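Local coordinates for uncharacterized protein VP1736 (Vibrio parahaemolyticus, PDB 3LXQ) that is of unknown function but carries a sulfatase-family domain of the alkaline phosphatase clan, at residues Ala308-Ala313 / Val318-Ile323; Asp375-Met380 / Phe386-Arg391; Asp392-Leu397 / Ser404-Asp409. All coordinates share one frame; numbering follows the deposited sequence.

Contact 1 is a small surface contact in the sulfatase-family part of the chain, between a loop and the turn that leads into strand 322-328. Contacts 2 and 3 are mostly buried and belong to one five-stranded antiparallel sheet: each is a hairpin, and strands 385-390 and 394-398 join them edge to edge through backbone bonds between Y388 and V395 and between F386 and L397. Contact 1 rests on a methyl group over an imidazole, contact 2 adds a salt bridge and bridging waters to its backbone pairing, and contact 3 has apolar packing beside its backbone bonds. F321 packs on M380, and V318 on M380, L389, L394 and Y408, so the turn of contact 1 lies against the antiparallel sheet.

Contact 1: Ala308-Ala313 / Val318-Ile323; sequences ARVFGA and VKHFHI
The CG1 methyl of V310 sits over one face of the H320 imidazole, and this is the close part of the contact. It lies 3.9 Å from H320 CG, offset toward the ring's rim, yet still only 22° off the ring normal in a CH-pi contact with the centroid 4.2 Å away. CG1 reaches the ring because it is set between the backbone N and the carbonyl carbon of V310 (chi1 71°), while the two side chains cross at about a right angle. H320 ND1 is hydrogen-bonded to D307 OD2, just ahead of A308, which helps to fix the ring's rotation. Segment 308-313 lies in the loop after strand 298-304 of the mixed sheet of the sulfatase-family domain, and 318-323 is its return into strand 322-328; a 3-10 turn, with F321 N bonded to V318 O at 2.9 Å, leads into that strand. The rest is much looser. A308 O stands obliquely to the imidazole, 4.2 Å from H320 ND1, and V310 and H320 themselves remain partly exposed to solvent. The hydroxyl of Y382 is hydrogen-bonded to V310 O and to A313 N, tying this loop to strand 377-382.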
ATOM      1  N   ALA A 308      -8.719  -7.778   6.428  1.00 37.97           N
ATOM      2  CA  ALA A 308      -9.066  -9.192   6.451  1.00 40.63           C
ATOM      3  C   ALA A 308     -10.186  -9.423   5.436  1.00 40.73           C
ATOM      4  O   ALA A 308     -11.190  -8.709   5.429  1.00 40.34           O
ATOM      5  CB  ALA A 308      -9.503  -9.617   7.838  1.00 43.49           C
ATOM      6  N   ARG A 309      -9.993 -10.415   4.574  1.00 41.73           N
ATOM      7  CA  ARG A 309     -10.944 -10.763   3.521  1.00 42.07           C
ATOM      8  C   ARG A 309     -12.391 -10.916   4.023  1.00 43.55           C
ATOM      9  O   ARG A 309     -12.636 -11.470   5.084  1.00 45.68           O
ATOM     10  CB  ARG A 309     -10.494 -12.074   2.880  1.00 44.55           C
ATOM     11  CG  ARG A 309     -10.891 -12.249   1.416  1.00 46.79           C
ATOM     12  CD  ARG A 309      -9.671 -12.102   0.509  1.00 48.84           C
ATOM     13  NE  ARG A 309      -9.881 -12.802  -0.758  1.00 52.73           N
ATOM     14  CZ  ARG A 309      -9.216 -13.890  -1.150  1.00 55.43           C
ATOM     15  NH1 ARG A 309      -8.256 -14.425  -0.393  1.00 56.32           N
ATOM     16  NH2 ARG A 309      -9.503 -14.434  -2.323  1.00 57.75           N
ATOM     17  N   VAL A 310     -13.338 -10.389   3.260  1.00 42.46           N
ATOM     18  CA  VAL A 310     -14.735 -10.741   3.425  1.00 45.05           C
ATOM     19  C   VAL A 310     -15.155 -11.441   2.129  1.00 45.90           C
ATOM     20  O   VAL A 310     -14.627 -11.121   1.057  1.00 43.86           O
ATOM     21  CB  VAL A 310     -15.621  -9.516   3.773  1.00 44.45           C
ATOM     22  CG1 VAL A 310     -15.783  -8.571   2.580  1.00 42.26           C
ATOM     23  CG2 VAL A 310     -16.992  -9.969   4.298  1.00 48.46           C
ATOM     24  N   PHE A 311     -16.075 -12.402   2.244  1.00 48.64           N
ATOM     25  CA  PHE A 311     -16.505 -13.245   1.128  1.00 50.50           C
ATOM     26  C   PHE A 311     -17.993 -13.096   0.830  1.00 51.91           C
ATOM     27  O   PHE A 311     -18.803 -12.886   1.738  1.00 52.96           O
ATOM     28  CB  PHE A 311     -16.196 -14.724   1.422  1.00 53.68           C
ATOM     29  CG  PHE A 311     -14.729 -15.017   1.540  1.00 53.73           C
ATOM     30  CD1 PHE A 311     -13.976 -15.317   0.410  1.00 54.12           C
ATOM     31  CD2 PHE A 311     -14.093 -14.978   2.784  1.00 54.11           C
ATOM     32  CE1 PHE A 311     -12.608 -15.576   0.514  1.00 54.44           C
ATOM     33  CE2 PHE A 311     -12.727 -15.228   2.897  1.00 54.17           C
ATOM     34  CZ  PHE A 311     -11.983 -15.529   1.761  1.00 54.15           C
ATOM     35  N   GLY A 312     -18.342 -13.210  -0.449  1.00 52.18           N
ATOM     36  CA  GLY A 312     -19.734 -13.124  -0.892  1.00 54.40           C
ATOM     37  C   GLY A 312     -20.387 -11.805  -0.519  1.00 53.47           C
ATOM     38  O   GLY A 312     -21.569 -11.761  -0.169  1.00 55.85           O
ATOM     39  N   ALA A 313     -19.600 -10.736  -0.561  1.00 50.41           N
ATOM     40  CA  ALA A 313     -20.116  -9.387  -0.378  1.00 49.69           C
ATOM     41  C   ALA A 313     -20.716  -8.912  -1.697  1.00 50.10           C
ATOM     42  O   ALA A 313     -20.335  -9.382  -2.780  1.00 49.74           O
ATOM     43  CB  ALA A 313     -19.002  -8.441   0.073  1.00 46.88           C
ATOM     44  N   VAL A 318     -16.943  -1.132   0.749  1.00 38.35           N
ATOM     45  CA  VAL A 318     -15.986  -0.044   1.002  1.00 36.37           C
ATOM     46  C   VAL A 318     -15.238  -0.155   2.330  1.00 35.95           C
ATOM     47  O   VAL A 318     -14.002  -0.009   2.366  1.00 34.28           O
ATOM     48  CB  VAL A 318     -16.702   1.340   0.894  1.00 38.16           C
ATOM     49  CG1 VAL A 318     -15.779   2.498   1.273  1.00 36.10           C
ATOM     50  CG2 VAL A 318     -17.270   1.541  -0.515  1.00 38.62           C
ATOM     51  N   LYS A 319     -15.993  -0.432   3.397  1.00 38.09           N
ATOM     52  CA  LYS A 319     -15.477  -0.551   4.761  1.00 38.24           C
ATOM     53  C   LYS A 319     -14.320  -1.535   4.815  1.00 36.22           C
ATOM     54  O   LYS A 319     -13.374  -1.355   5.584  1.00 36.34           O
ATOM     55  CB  LYS A 319     -16.601  -0.998   5.719  1.00 41.33           C
ATOM     56  N   HIS A 320     -14.390  -2.564   3.973  1.00 35.26           N
ATOM     57  CA  HIS A 320     -13.380  -3.616   3.956  1.00 33.20           C
ATOM     58  C   HIS A 320     -12.187  -3.359   3.041  1.00 29.97           C
ATOM     59  O   HIS A 320     -11.393  -4.253   2.791  1.00 28.90           O
ATOM     60  CB  HIS A 320     -14.020  -4.958   3.667  1.00 34.75           C
ATOM     61  CG  HIS A 320     -14.912  -5.428   4.766  1.00 38.79           C
ATOM     62  ND1 HIS A 320     -14.423  -6.025   5.907  1.00 41.81           N
ATOM     63  CD2 HIS A 320     -16.258  -5.363   4.918  1.00 41.81           C
ATOM     64  CE1 HIS A 320     -15.432  -6.326   6.709  1.00 44.37           C
ATOM     65  NE2 HIS A 320     -16.556  -5.941   6.128  1.00 44.47           N
ATOM     66  N   PHE A 321     -12.067  -2.129   2.558  1.00 28.83           N
ATOM     67  CA  PHE A 321     -10.834  -1.667   1.919  1.00 26.23           C
ATOM     68  C   PHE A 321     -10.171  -0.620   2.806  1.00 25.94           C
ATOM     69  O   PHE A 321      -9.045  -0.159   2.534  1.00 24.85           O
ATOM     70  CB  PHE A 321     -11.137  -1.119   0.521  1.00 25.85           C
ATOM     71  CG  PHE A 321     -11.539  -2.181  -0.469  1.00 25.95           C
ATOM     72  CD1 PHE A 321     -12.848  -2.663  -0.511  1.00 29.14           C
ATOM     73  CD2 PHE A 321     -10.608  -2.707  -1.349  1.00 24.68           C
ATOM     74  CE1 PHE A 321     -13.222  -3.659  -1.408  1.00 28.58           C
ATOM     75  CE2 PHE A 321     -10.969  -3.695  -2.254  1.00 27.71           C
ATOM     76  CZ  PHE A 321     -12.284  -4.167  -2.290  1.00 29.26           C
ATOM     77  N   HIS A 322     -10.871  -0.254   3.877  1.00 32.24           N
ATOM     78  CA  HIS A 322     -10.422   0.783   4.785  1.00 32.84           C
ATOM     79  C   HIS A 322      -9.285   0.266   5.670  1.00 33.29           C
ATOM     80  O   HIS A 322      -9.388  -0.778   6.308  1.00 32.73           O
ATOM     81  CB  HIS A 322     -11.607   1.335   5.583  1.00 34.18           C
ATOM     82  CG  HIS A 322     -11.298   2.567   6.378  1.00 36.17           C
ATOM     83  ND1 HIS A 322     -11.974   2.886   7.537  1.00 37.38           N
ATOM     84  CD2 HIS A 322     -10.394   3.557   6.189  1.00 35.76           C
ATOM     85  CE1 HIS A 322     -11.504   4.020   8.024  1.00 38.60           C
ATOM     86  NE2 HIS A 322     -10.542   4.447   7.226  1.00 38.50           N
ATOM     87  N   ILE A 323      -8.179   1.001   5.674  1.00 33.05           N
ATOM     88  CA  ILE A 323      -6.941   0.519   6.259  1.00 33.01           C
ATOM     89  C   ILE A 323      -6.245   1.658   6.986  1.00 33.76           C
ATOM     90  O   ILE A 323      -6.456   2.822   6.657  1.00 34.52           O
ATOM     91  CB  ILE A 323      -5.984  -0.109   5.188  1.00 31.98           C
ATOM     92  CG1 ILE A 323      -5.771   0.822   3.986  1.00 30.84           C
ATOM     93  CG2 ILE A 323      -6.543  -1.422   4.676  1.00 31.55           C
ATOM     94  CD1 ILE A 323      -4.498   0.508   3.176  1.00 28.39           C
TER

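Contact 2: Asp375-Met380 / Phe386-Arg391; sequences DERAMM and FGYLTR
A beta hairpin formed by strands 377-382 and 385-390 brings A378 opposite L389 and M380 opposite G387 as antiparallel hydrogen-bonded pairs. A378 N meets L389 O at 2.8 Å, and the return bond from L389 N to A378 O has the same length; M380 and G387 exchange a second such pair of bonds. Between them, M379 faces Y388 as a non-hydrogen-bonded pair. Their side chains run alongside each other, M379 CG lying 3.8 Å from Y388 CE1. M379 also serves F386: its CB touches CZ at 3.7 Å, and its selenium lies in the ring plane at the edge, 5.2 Å from the centroid, a Met-aromatic contact. On the same sheet face, R377 CG lies between the backbone N and the carbonyl carbon (chi1 68°), 3.4 Å from Y388 OH, and the bend at chi2 keeps CD beside the phenol as well. The guanidinium stands nearly perpendicular to the phenol ring; a water joins R377 NE to Y388 OH, while NH2 forms a salt bridge with D345. Past the paired strands, R391 NE gives E376 OE1 a nearly straight 2.7 Å bond (178°) in its own guanidinium plane, on the syn side of the carboxylate but 28° out of its plane. Another water spans E376 O and R391 N. OE1 also accepts I340 N, and R391 makes a cation-pi contact with F410, so both ends of the salt bridge have further support. Backbone pairing that yields to an ion pair and a water bridge where the strands part marks the open end of this hairpin, at the edge of a five-stranded antiparallel sheet.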
ATOM      1  N   ASP A 375     -11.005  16.339  -5.678  1.00 32.48           N
ATOM      2  CA  ASP A 375     -10.023  15.380  -6.182  1.00 30.91           C
ATOM      3  C   ASP A 375      -9.740  14.192  -5.237  1.00 29.71           C
ATOM      4  O   ASP A 375      -9.123  13.192  -5.647  1.00 28.35           O
ATOM      5  CB  ASP A 375      -8.740  16.097  -6.591  1.00 30.15           C
ATOM      6  CG  ASP A 375      -8.960  17.029  -7.777  1.00 33.34           C
ATOM      7  OD1 ASP A 375      -9.685  16.628  -8.724  1.00 33.61           O
ATOM      8  OD2 ASP A 375      -8.416  18.153  -7.755  1.00 33.81           O
ATOM      9  N   GLU A 376     -10.217  14.275  -3.995  1.00 29.38           N
ATOM     10  CA  GLU A 376     -10.115  13.142  -3.079  1.00 28.83           C
ATOM     11  C   GLU A 376     -10.814  11.951  -3.701  1.00 27.84           C
ATOM     12  O   GLU A 376     -11.900  12.102  -4.244  1.00 28.29           O
ATOM     13  CB  GLU A 376     -10.763  13.465  -1.740  1.00 30.45           C
ATOM     14  CG  GLU A 376     -10.057  14.583  -1.003  1.00 30.99           C
ATOM     15  CD  GLU A 376     -10.601  14.791   0.395  1.00 33.05           C
ATOM     16  OE1 GLU A 376     -11.342  13.915   0.907  1.00 32.51           O
ATOM     17  OE2 GLU A 376     -10.272  15.848   0.974  1.00 34.88           O
ATOM     18  N   ARG A 377     -10.183  10.778  -3.630  1.00 26.38           N
ATOM     19  CA  ARG A 377     -10.738   9.560  -4.246  1.00 25.63           C
ATOM     20  C   ARG A 377     -10.045   8.295  -3.766  1.00 25.38           C
ATOM     21  O   ARG A 377      -8.890   8.330  -3.303  1.00 24.64           O
ATOM     22  CB  ARG A 377     -10.702   9.622  -5.786  1.00 25.55           C
ATOM     23  CG  ARG A 377      -9.289   9.575  -6.418  1.00 23.87           C
ATOM     24  CD  ARG A 377      -8.816   8.124  -6.692  1.00 25.43           C
ATOM     25  NE  ARG A 377      -7.417   8.104  -7.137  1.00 24.15           N
ATOM     26  CZ  ARG A 377      -6.353   8.075  -6.333  1.00 23.36           C
ATOM     27  NH1 ARG A 377      -6.499   8.033  -5.009  1.00 21.86           N
ATOM     28  NH2 ARG A 377      -5.123   8.070  -6.865  1.00 21.65           N
ATOM     29  N   ALA A 378     -10.764   7.184  -3.905  1.00 24.94           N
ATOM     30  CA  ALA A 378     -10.219   5.852  -3.677  1.00 25.66           C
ATOM     31  C   ALA A 378     -10.765   4.900  -4.731  1.00 26.36           C
ATOM     32  O   ALA A 378     -12.003   4.799  -4.944  1.00 26.81           O
ATOM     33  CB  ALA A 378     -10.589   5.342  -2.262  1.00 26.03           C
HETATM   34  N   MSE A 379      -9.849   4.212  -5.394  1.00 25.76           N
HETATM   35  CA  MSE A 379     -10.214   3.107  -6.267  1.00 27.11           C
HETATM   36  C   MSE A 379     -10.139   1.818  -5.475  1.00 27.32           C
HETATM   37  O   MSE A 379      -9.177   1.589  -4.761  1.00 26.56           O
HETATM   38  CB  MSE A 379      -9.248   3.008  -7.454  1.00 26.71           C
HETATM   39  CG  MSE A 379      -8.926   4.334  -8.102  1.00 27.93           C
HETATM   40 SE   MSE A 379      -7.886   3.903  -9.699  1.00 36.00          SE
HETATM   41  CE  MSE A 379      -6.729   5.516  -9.746  1.00 32.41           C
HETATM   42  N   MSE A 380     -11.140   0.962  -5.619  1.00 28.71           N
HETATM   43  CA  MSE A 380     -11.051  -0.352  -4.999  1.00 30.23           C
HETATM   44  C   MSE A 380     -11.652  -1.483  -5.831  1.00 30.71           C
HETATM   45  O   MSE A 380     -12.707  -1.335  -6.465  1.00 31.31           O
HETATM   46  CB  MSE A 380     -11.493  -0.332  -3.524  1.00 31.39           C
HETATM   47  CG  MSE A 380     -12.854   0.204  -3.254  1.00 36.04           C
HETATM   48 SE   MSE A 380     -12.999   1.265  -1.601  1.00 42.10          SE
HETATM   49  CE  MSE A 380     -13.867   2.756  -2.496  1.00 40.04           C
ATOM     50  N   PHE A 386     -15.215  -3.141  -9.619  1.00 33.01           N
ATOM     51  CA  PHE A 386     -14.362  -1.969  -9.424  1.00 30.93           C
ATOM     52  C   PHE A 386     -15.188  -0.825  -8.875  1.00 31.01           C
ATOM     53  O   PHE A 386     -16.267  -0.501  -9.408  1.00 31.91           O
ATOM     54  CB  PHE A 386     -13.698  -1.539 -10.739  1.00 30.46           C
ATOM     55  CG  PHE A 386     -12.862  -0.270 -10.624  1.00 29.98           C
ATOM     56  CD1 PHE A 386     -13.434   0.994 -10.858  1.00 28.50           C
ATOM     57  CD2 PHE A 386     -11.503  -0.340 -10.315  1.00 27.32           C
ATOM     58  CE1 PHE A 386     -12.638   2.171 -10.767  1.00 28.51           C
ATOM     59  CE2 PHE A 386     -10.719   0.818 -10.221  1.00 25.82           C
ATOM     60  CZ  PHE A 386     -11.284   2.070 -10.444  1.00 25.73           C
ATOM     61  N   GLY A 387     -14.680  -0.215  -7.811  1.00 29.87           N
ATOM     62  CA  GLY A 387     -15.333   0.919  -7.177  1.00 30.06           C
ATOM     63  C   GLY A 387     -14.497   2.178  -7.180  1.00 29.21           C
ATOM     64  O   GLY A 387     -13.278   2.131  -7.008  1.00 27.42           O
ATOM     65  N   TYR A 388     -15.161   3.306  -7.404  1.00 30.23           N
ATOM     66  CA  TYR A 388     -14.521   4.619  -7.381  1.00 29.58           C
ATOM     67  C   TYR A 388     -15.259   5.500  -6.371  1.00 30.33           C
ATOM     68  O   TYR A 388     -16.409   5.924  -6.590  1.00 32.09           O
ATOM     69  CB  TYR A 388     -14.514   5.251  -8.783  1.00 29.64           C
ATOM     70  CG  TYR A 388     -13.461   6.341  -8.986  1.00 29.65           C
ATOM     71  CD1 TYR A 388     -12.166   6.025  -9.409  1.00 29.50           C
ATOM     72  CD2 TYR A 388     -13.774   7.687  -8.770  1.00 29.77           C
ATOM     73  CE1 TYR A 388     -11.200   7.038  -9.610  1.00 27.94           C
ATOM     74  CE2 TYR A 388     -12.837   8.685  -8.955  1.00 29.84           C
ATOM     75  CZ  TYR A 388     -11.555   8.357  -9.372  1.00 27.40           C
ATOM     76  OH  TYR A 388     -10.652   9.356  -9.551  1.00 29.22           O
ATOM     77  N   LEU A 389     -14.600   5.717  -5.242  1.00 29.90           N
ATOM     78  CA  LEU A 389     -15.122   6.510  -4.143  1.00 30.67           C
ATOM     79  C   LEU A 389     -14.567   7.936  -4.194  1.00 30.58           C
ATOM     80  O   LEU A 389     -13.347   8.138  -4.298  1.00 29.62           O
ATOM     81  CB  LEU A 389     -14.779   5.853  -2.797  1.00 30.91           C
ATOM     82  CG  LEU A 389     -15.254   6.557  -1.508  1.00 32.02           C
ATOM     83  CD1 LEU A 389     -16.779   6.441  -1.296  1.00 34.19           C
ATOM     84  CD2 LEU A 389     -14.498   6.065  -0.271  1.00 31.08           C
ATOM     85  N   THR A 390     -15.473   8.911  -4.161  1.00 32.02           N
ATOM     86  CA  THR A 390     -15.115  10.323  -3.981  1.00 32.42           C
ATOM     87  C   THR A 390     -15.966  10.908  -2.848  1.00 34.30           C
ATOM     88  O   THR A 390     -16.822  10.225  -2.295  1.00 36.16           O
ATOM     89  CB  THR A 390     -15.345  11.156  -5.276  1.00 32.64           C
ATOM     90  OG1 THR A 390     -16.730  11.483  -5.383  1.00 35.05           O
ATOM     91  CG2 THR A 390     -14.913  10.386  -6.526  1.00 31.77           C
ATOM     92  N   ARG A 391     -15.741  12.170  -2.503  1.00 42.63           N
ATOM     93  CA  ARG A 391     -16.474  12.782  -1.396  1.00 46.53           C
ATOM     94  C   ARG A 391     -17.966  12.936  -1.692  1.00 48.25           C
ATOM     95  O   ARG A 391     -18.772  13.095  -0.776  1.00 51.14           O
ATOM     96  CB  ARG A 391     -15.860  14.132  -1.036  1.00 48.65           C
ATOM     97  CG  ARG A 391     -14.623  14.041  -0.167  1.00 49.42           C
ATOM     98  CD  ARG A 391     -14.960  13.557   1.238  1.00 51.69           C
ATOM     99  NE  ARG A 391     -13.760  13.397   2.052  1.00 52.66           N
ATOM    100  CZ  ARG A 391     -13.753  12.991   3.322  1.00 55.78           C
ATOM    101  NH1 ARG A 391     -12.603  12.889   3.975  1.00 55.29           N
ATOM    102  NH2 ARG A 391     -14.889  12.691   3.946  1.00 58.11           N
TER
HETATM  103  O   HOH W   1     -13.864  13.854  -3.804  1.00 30.88           O
HETATM  104  O   HOH W   2      -7.904   9.177  -9.813  1.00 28.56           O

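Contact 3: Asp392-Leu397 / Ser404-Asp409; sequences DNLVVL and STMEYD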
ATOM      1  N   ASP A 392     -18.320  12.848  -2.973  1.00 46.68           N
ATOM      2  CA  ASP A 392     -19.663  13.184  -3.444  1.00 49.46           C
ATOM      3  C   ASP A 392     -20.465  11.997  -3.953  1.00 48.25           C
ATOM      4  O   ASP A 392     -21.698  12.028  -3.968  1.00 50.53           O
ATOM      5  CB  ASP A 392     -19.565  14.257  -4.526  1.00 49.16           C
ATOM      6  CG  ASP A 392     -18.931  15.521  -4.010  1.00 51.94           C
ATOM      7  OD1 ASP A 392     -19.604  16.266  -3.270  1.00 56.60           O
ATOM      8  OD2 ASP A 392     -17.748  15.755  -4.322  1.00 51.44           O
ATOM      9  N   ASN A 393     -19.754  10.948  -4.347  1.00 45.75           N
ATOM     10  CA  ASN A 393     -20.360   9.816  -5.022  1.00 44.79           C
ATOM     11  C   ASN A 393     -19.514   8.554  -4.884  1.00 42.65           C
ATOM     12  O   ASN A 393     -18.318   8.606  -4.556  1.00 41.71           O
ATOM     13  CB  ASN A 393     -20.571  10.157  -6.505  1.00 43.62           C
ATOM     14  CG  ASN A 393     -19.379  10.900  -7.102  1.00 42.75           C
ATOM     15  OD1 ASN A 393     -18.266  10.384  -7.117  1.00 41.68           O
ATOM     16  ND2 ASN A 393     -19.611  12.120  -7.577  1.00 42.83           N
ATOM     17  N   LEU A 394     -20.156   7.419  -5.129  1.00 42.53           N
ATOM     18  CA  LEU A 394     -19.467   6.154  -5.273  1.00 40.54           C
ATOM     19  C   LEU A 394     -20.031   5.435  -6.484  1.00 39.99           C
ATOM     20  O   LEU A 394     -21.245   5.200  -6.570  1.00 41.36           O
ATOM     21  CB  LEU A 394     -19.639   5.292  -4.015  1.00 41.40           C
ATOM     22  CG  LEU A 394     -19.337   3.792  -4.102  1.00 40.19           C
ATOM     23  CD1 LEU A 394     -17.845   3.504  -4.210  1.00 35.61           C
ATOM     24  CD2 LEU A 394     -19.939   3.099  -2.884  1.00 43.04           C
ATOM     25  N   VAL A 395     -19.135   5.077  -7.399  1.00 37.87           N
ATOM     26  CA  VAL A 395     -19.502   4.338  -8.601  1.00 37.79           C
ATOM     27  C   VAL A 395     -18.872   2.962  -8.583  1.00 36.95           C
ATOM     28  O   VAL A 395     -17.659   2.817  -8.405  1.00 34.87           O
ATOM     29  CB  VAL A 395     -19.076   5.060  -9.896  1.00 36.99           C
ATOM     30  CG1 VAL A 395     -19.346   4.176 -11.118  1.00 37.19           C
ATOM     31  CG2 VAL A 395     -19.785   6.405 -10.026  1.00 37.89           C
ATOM     32  N   VAL A 396     -19.717   1.957  -8.776  1.00 38.42           N
ATOM     33  CA  VAL A 396     -19.282   0.575  -8.857  1.00 38.70           C
ATOM     34  C   VAL A 396     -19.610  -0.032 -10.224  1.00 39.49           C
ATOM     35  O   VAL A 396     -20.754   0.011 -10.680  1.00 40.49           O
ATOM     36  CB  VAL A 396     -19.899  -0.268  -7.726  1.00 40.48           C
ATOM     37  CG1 VAL A 396     -19.540  -1.736  -7.907  1.00 41.63           C
ATOM     38  CG2 VAL A 396     -19.403   0.242  -6.361  1.00 40.97           C
ATOM     39  N   LEU A 397     -18.590  -0.600 -10.856  1.00 38.36           N
ATOM     40  CA  LEU A 397     -18.709  -1.261 -12.152  1.00 39.90           C
ATOM     41  C   LEU A 397     -18.576  -2.771 -11.960  1.00 41.32           C
ATOM     42  O   LEU A 397     -17.626  -3.244 -11.331  1.00 39.19           O
ATOM     43  CB  LEU A 397     -17.600  -0.779 -13.102  1.00 38.81           C
ATOM     44  CG  LEU A 397     -17.387   0.725 -13.237  1.00 37.84           C
ATOM     45  CD1 LEU A 397     -16.247   0.979 -14.207  1.00 37.33           C
ATOM     46  CD2 LEU A 397     -18.674   1.428 -13.704  1.00 42.12           C
ATOM     47  N   SER A 404     -23.532   0.780 -11.054  1.00 83.38           N
ATOM     48  CA  SER A 404     -24.282   1.238  -9.884  1.00 85.34           C
ATOM     49  C   SER A 404     -23.738   2.575  -9.413  1.00 83.84           C
ATOM     50  O   SER A 404     -22.525   2.789  -9.395  1.00 80.55           O
ATOM     51  CB  SER A 404     -24.208   0.220  -8.745  1.00 85.62           C
ATOM     52  OG  SER A 404     -25.119  -0.844  -8.942  1.00 88.30           O
ATOM     53  N   THR A 405     -24.642   3.469  -9.033  1.00 86.56           N
ATOM     54  CA  THR A 405     -24.262   4.808  -8.606  1.00 85.78           C
ATOM     55  C   THR A 405     -24.847   5.100  -7.226  1.00 88.25           C
ATOM     56  O   THR A 405     -26.054   4.932  -7.005  1.00 92.17           O
ATOM     57  CB  THR A 405     -24.700   5.870  -9.640  1.00 87.24           C
ATOM     58  OG1 THR A 405     -26.116   5.778  -9.867  1.00 91.69           O
ATOM     59  CG2 THR A 405     -23.966   5.669 -10.961  1.00 85.04           C
HETATM   60  N   MSE A 406     -23.988   5.523  -6.299  1.00 86.36           N
HETATM   61  CA  MSE A 406     -24.373   5.663  -4.891  1.00 88.87           C
HETATM   62  C   MSE A 406     -23.765   6.875  -4.187  1.00 88.08           C
HETATM   63  O   MSE A 406     -22.784   7.456  -4.648  1.00 84.73           O
HETATM   64  CB  MSE A 406     -24.005   4.395  -4.109  1.00 88.51           C
HETATM   65  CG  MSE A 406     -24.867   3.176  -4.425  1.00 90.67           C
HETATM   66 SE   MSE A 406     -23.974   1.462  -4.082  1.00 88.76          SE
HETATM   67  CE  MSE A 406     -22.405   1.675  -5.219  1.00 83.08           C
ATOM     68  N   GLU A 407     -24.384   7.252  -3.070  1.00 91.60           N
ATOM     69  CA  GLU A 407     -23.823   8.220  -2.138  1.00 91.54           C
ATOM     70  C   GLU A 407     -23.345   7.428  -0.932  1.00 91.86           C
ATOM     71  O   GLU A 407     -24.079   6.591  -0.403  1.00 95.02           O
ATOM     72  CB  GLU A 407     -24.875   9.251  -1.714  1.00 96.16           C
ATOM     73  N   TYR A 408     -22.111   7.680  -0.508  1.00 88.94           N
ATOM     74  CA  TYR A 408     -21.533   6.940   0.602  1.00 89.45           C
ATOM     75  C   TYR A 408     -21.572   7.731   1.906  1.00 92.60           C
ATOM     76  O   TYR A 408     -21.118   8.872   1.971  1.00 91.54           O
ATOM     77  CB  TYR A 408     -20.111   6.498   0.263  1.00 84.79           C
ATOM     78  CG  TYR A 408     -19.474   5.586   1.281  1.00 85.55           C
ATOM     79  CD1 TYR A 408     -19.825   4.239   1.364  1.00 87.06           C
ATOM     80  CD2 TYR A 408     -18.503   6.068   2.153  1.00 85.08           C
ATOM     81  CE1 TYR A 408     -19.232   3.405   2.298  1.00 88.31           C
ATOM     82  CE2 TYR A 408     -17.903   5.243   3.085  1.00 86.36           C
ATOM     83  CZ  TYR A 408     -18.270   3.917   3.155  1.00 88.06           C
ATOM     84  OH  TYR A 408     -17.657   3.115   4.084  1.00 89.83           O
ATOM     85  N   ASP A 409     -22.145   7.112   2.932  1.00 96.89           N
ATOM     86  CA  ASP A 409     -22.208   7.698   4.259  1.00100.82           C
ATOM     87  C   ASP A 409     -20.968   7.252   5.011  1.00 99.42           C
ATOM     88  O   ASP A 409     -20.828   6.082   5.348  1.00100.27           O
ATOM     89  CB  ASP A 409     -23.481   7.245   4.986  1.00106.96           C
ATOM     90  CG  ASP A 409     -23.776   8.064   6.229  1.00112.02           C
ATOM     91  OD1 ASP A 409     -22.905   8.836   6.687  1.00110.83           O
ATOM     92  OD2 ASP A 409     -24.901   7.929   6.754  1.00117.58           O
TER
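The hairpin of strands 394-398 and 402-409 pairs L394 with M406 and V396 with S404, next to the hairpin of strands 377-382 and 385-390 in the same antiparallel sheet. Both are hydrogen-bonded pairs. L394 N reaches M406 O at 2.7 Å, and the bond from M406 N to L394 O is of similar length. Nearer the turn, S404 N meets V396 O in an almost straight bond (179°), answered by V396 N to S404 O at 3.0 Å. M406 O also takes a weaker approach from the CA of N393, 3.4 Å away. On the sheet face that carries L394, V396 and M406, L394 and the selenomethionine M406 carry most of the contact. The M406 chain starts alongside that of L394, pointing the same way, and the bend at its end (chi3 -57°) brings the CE methyl back to strand 394-398. CE there touches L394 CD2, of its bridge partner, at 3.7 Å and V396 CG2, one pair along, at 3.5 Å. L394 CD2 comes obliquely to the Y408 ring as well, but more loosely, 4.4 Å from CD1; that ring meets F410 edge-to-face. The other face holds the V395-T405 pair, where V395 CG2 and T405 CG2 come only loosely together, 4.3 Å apart. A428 of helix 422-441 packs against V395, and T405 OG1 is bonded to L418 O. N393, at the start of the hairpin, is tied by OD1 to T390 OG1, just before it in the chain. Polar cohesion across the hairpin is thus supplied by backbone groups that satisfy one another in pairs, while the touching side chains add apolar contact that depends on fit of shape and carries little directional constraint.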